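Local structure of phytase (Citrobacter braakii, 3ZHC) at residues Arg32-Ser37 with Ser317-Ala322. The protein is a phytase of branch 2 of the histidine phosphatase superfamily, with a mixed beta sheet flanked by helices. The protein carries 2 engineered substitutions. Numbering follows the deposited sequence.
Sequences RVVIVS and SLLFIA
Ile35 and Phe320 sit directly opposite each other on two parallel neighbours in the large mixed sheet, strands 28-38 and 318-323, whose axes here diverge by just 12°. Five backbone hydrogen bonds join them. Val33 and Ile35 each use both N and O, with Ile35 N reaching Leu319 O at 2.8 Å and Ile35 O accepting Ile321 N at 2.7 Å. Ser37 N closes the row on Ile321 O, while Val33 N starts it on Ser317 O with a more bent bond (141° at the hydrogen). Val34 and Val36 instead bond through their backbones to Phe356 and Leu354 of the antiparallel strand 353-361.

Followed outward from its backbone, Ile35 meets the other strand at every carbon: Ile35 CB already lies 3.8 Å from Phe320 CD1. Ile35 CG2, anti to the backbone N, leans obliquely on the ring, 3.6 Å from Phe320 CD1. Ile35 CG1 takes the other branch, beside Leu318 CD1, and Ile35 CD1 ends 3.6 Å from Leu318 CD1 while still grazing the ring at Phe320 CD1. That leucine methyl also touches Val33 CG1, the two side chains running alongside each other. Further along the ring, Ser37 CB comes to 3.3 Å from Phe320 CZ, a close fit. Phe88 of helix 71-90 covers this face, touching Val33, Ile35 and Leu318, and Phe122 stacks on Phe320.

On the other face Val34, Leu319 and Ile321 meet helix 282-301. The guanidinium of Arg32 bonds there to Ala299 O in the last turn of that helix and Thr302 O just beyond it, carbonyls that would probably favour its positive charge.

The chemistry is thus divided: alternate main-chain amides and carbonyls pair across the seam, and aliphatic side chains on one face, with the Phe320 ring among them on the other, join both strands to the covering helices, as in an alpha/beta/alpha core.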
loop_
_atom_site.group_PDB
_atom_site.type_symbol
_atom_site.label_atom_id
_atom_site.label_comp_id
_atom_site.label_asym_id
_atom_site.label_seq_id
_atom_site.Cartn_x
_atom_site.Cartn_y
_atom_site.Cartn_z
ATOM N N ARG B 32 -12.207 -14.124 -26.935
ATOM C CA ARG B 32 -10.828 -13.720 -27.285
ATOM C C ARG B 32 -10.027 -13.258 -26.074
ATOM O O ARG B 32 -10.591 -12.710 -25.132
ATOM C CB ARG B 32 -10.826 -12.567 -28.291
ATOM C CG ARG B 32 -11.610 -12.786 -29.535
ATOM C CD ARG B 32 -11.473 -11.639 -30.451
ATOM N NE ARG B 32 -12.322 -11.771 -31.635
ATOM C CZ ARG B 32 -12.394 -10.872 -32.624
ATOM N NH1 ARG B 32 -11.660 -9.746 -32.593
ATOM N NH2 ARG B 32 -13.209 -11.093 -33.662
ATOM N N VAL B 33 -8.710 -13.486 -26.112
ATOM C CA VAL B 33 -7.792 -13.022 -25.067
ATOM C C VAL B 33 -6.516 -12.434 -25.678
ATOM O O VAL B 33 -5.992 -12.943 -26.655
ATOM C CB VAL B 33 -7.421 -14.154 -24.033
ATOM C CG1 VAL B 33 -6.387 -13.657 -22.979
ATOM C CG2 VAL B 33 -8.664 -14.680 -23.328
ATOM N N VAL B 34 -6.047 -11.344 -25.094
ATOM C CA VAL B 34 -4.748 -10.787 -25.419
ATOM C C VAL B 34 -3.995 -10.757 -24.115
ATOM O O VAL B 34 -4.516 -10.279 -23.124
ATOM C CB VAL B 34 -4.815 -9.389 -26.030
ATOM C CG1 VAL B 34 -3.387 -8.863 -26.336
ATOM C CG2 VAL B 34 -5.637 -9.394 -27.292
ATOM N N ILE B 35 -2.768 -11.292 -24.124
ATOM C CA ILE B 35 -1.882 -11.280 -22.974
ATOM C C ILE B 35 -0.659 -10.476 -23.329
ATOM O O ILE B 35 -0.023 -10.756 -24.346
ATOM C CB ILE B 35 -1.447 -12.707 -22.559
ATOM C CG1 ILE B 35 -2.652 -13.535 -22.113
ATOM C CG2 ILE B 35 -0.384 -12.659 -21.418
ATOM C CD1 ILE B 35 -2.322 -15.032 -21.784
ATOM N N VAL B 36 -0.340 -9.462 -22.509
ATOM C CA VAL B 36 0.933 -8.756 -22.597
ATOM C C VAL B 36 1.723 -9.269 -21.390
ATOM O O VAL B 36 1.372 -8.976 -20.235
ATOM C CB VAL B 36 0.801 -7.245 -22.540
ATOM C CG1 VAL B 36 2.169 -6.609 -22.608
ATOM C CG2 VAL B 36 -0.047 -6.748 -23.673
ATOM N N SER B 37 2.775 -10.039 -21.659
ATOM C CA SER B 37 3.599 -10.660 -20.609
ATOM C C SER B 37 4.974 -10.057 -20.540
ATOM O O SER B 37 5.590 -9.754 -21.584
ATOM C CB SER B 37 3.757 -12.150 -20.881
ATOM O OG SER B 37 4.538 -12.801 -19.871
ATOM N N SER B 317 -7.930 -16.496 -30.931
ATOM C CA SER B 317 -8.526 -16.679 -29.592
ATOM C C SER B 317 -7.585 -16.237 -28.478
ATOM O O SER B 317 -8.037 -15.735 -27.454
ATOM C CB SER B 317 -8.942 -18.148 -29.358
ATOM O OG SER B 317 -9.870 -18.583 -30.337
ATOM N N LEU B 318 -6.283 -16.444 -28.689
ATOM C CA LEU B 318 -5.243 -16.059 -27.744
ATOM C C LEU B 318 -4.065 -15.466 -28.493
ATOM O O LEU B 318 -3.443 -16.153 -29.293
ATOM C CB LEU B 318 -4.789 -17.278 -26.921
ATOM C CG LEU B 318 -3.616 -17.109 -25.945
ATOM C CD1 LEU B 318 -3.932 -16.054 -24.892
ATOM C CD2 LEU B 318 -3.275 -18.434 -25.300
ATOM N N LEU B 319 -3.785 -14.185 -28.236
ATOM C CA LEU B 319 -2.601 -13.492 -28.738
ATOM C C LEU B 319 -1.741 -13.250 -27.498
ATOM O O LEU B 319 -2.155 -12.517 -26.606
ATOM C CB LEU B 319 -2.968 -12.176 -29.428
ATOM C CG LEU B 319 -1.831 -11.258 -29.909
ATOM C CD1 LEU B 319 -0.999 -11.908 -31.000
ATOM C CD2 LEU B 319 -2.369 -9.889 -30.391
ATOM N N PHE B 320 -0.562 -13.875 -27.441
ATOM C CA PHE B 320 0.376 -13.728 -26.312
ATOM C C PHE B 320 1.517 -12.860 -26.784
ATOM O O PHE B 320 2.143 -13.168 -27.797
ATOM C CB PHE B 320 0.869 -15.100 -25.864
ATOM C CG PHE B 320 1.845 -15.064 -24.709
ATOM C CD1 PHE B 320 1.385 -15.078 -23.391
ATOM C CD2 PHE B 320 3.241 -15.020 -24.945
ATOM C CE1 PHE B 320 2.289 -15.047 -22.310
ATOM C CE2 PHE B 320 4.157 -14.989 -23.860
ATOM C CZ PHE B 320 3.679 -15.006 -22.550
ATOM N N ILE B 321 1.790 -11.768 -26.059
ATOM C CA ILE B 321 2.831 -10.798 -26.430
ATOM C C ILE B 321 3.893 -10.736 -25.311
ATOM O O ILE B 321 3.579 -10.352 -24.183
ATOM C CB ILE B 321 2.247 -9.396 -26.721
ATOM C CG1 ILE B 321 1.124 -9.475 -27.769
ATOM C CG2 ILE B 321 3.353 -8.429 -27.206
ATOM C CD1 ILE B 321 0.580 -8.115 -28.209
ATOM N N ALA B 322 5.134 -11.126 -25.651
ATOM C CA ALA B 322 6.271 -11.151 -24.711
ATOM C C ALA B 322 7.082 -9.846 -24.788
ATOM O O ALA B 322 7.792 -9.583 -25.777
ATOM C CB ALA B 322 7.169 -12.352 -24.976
#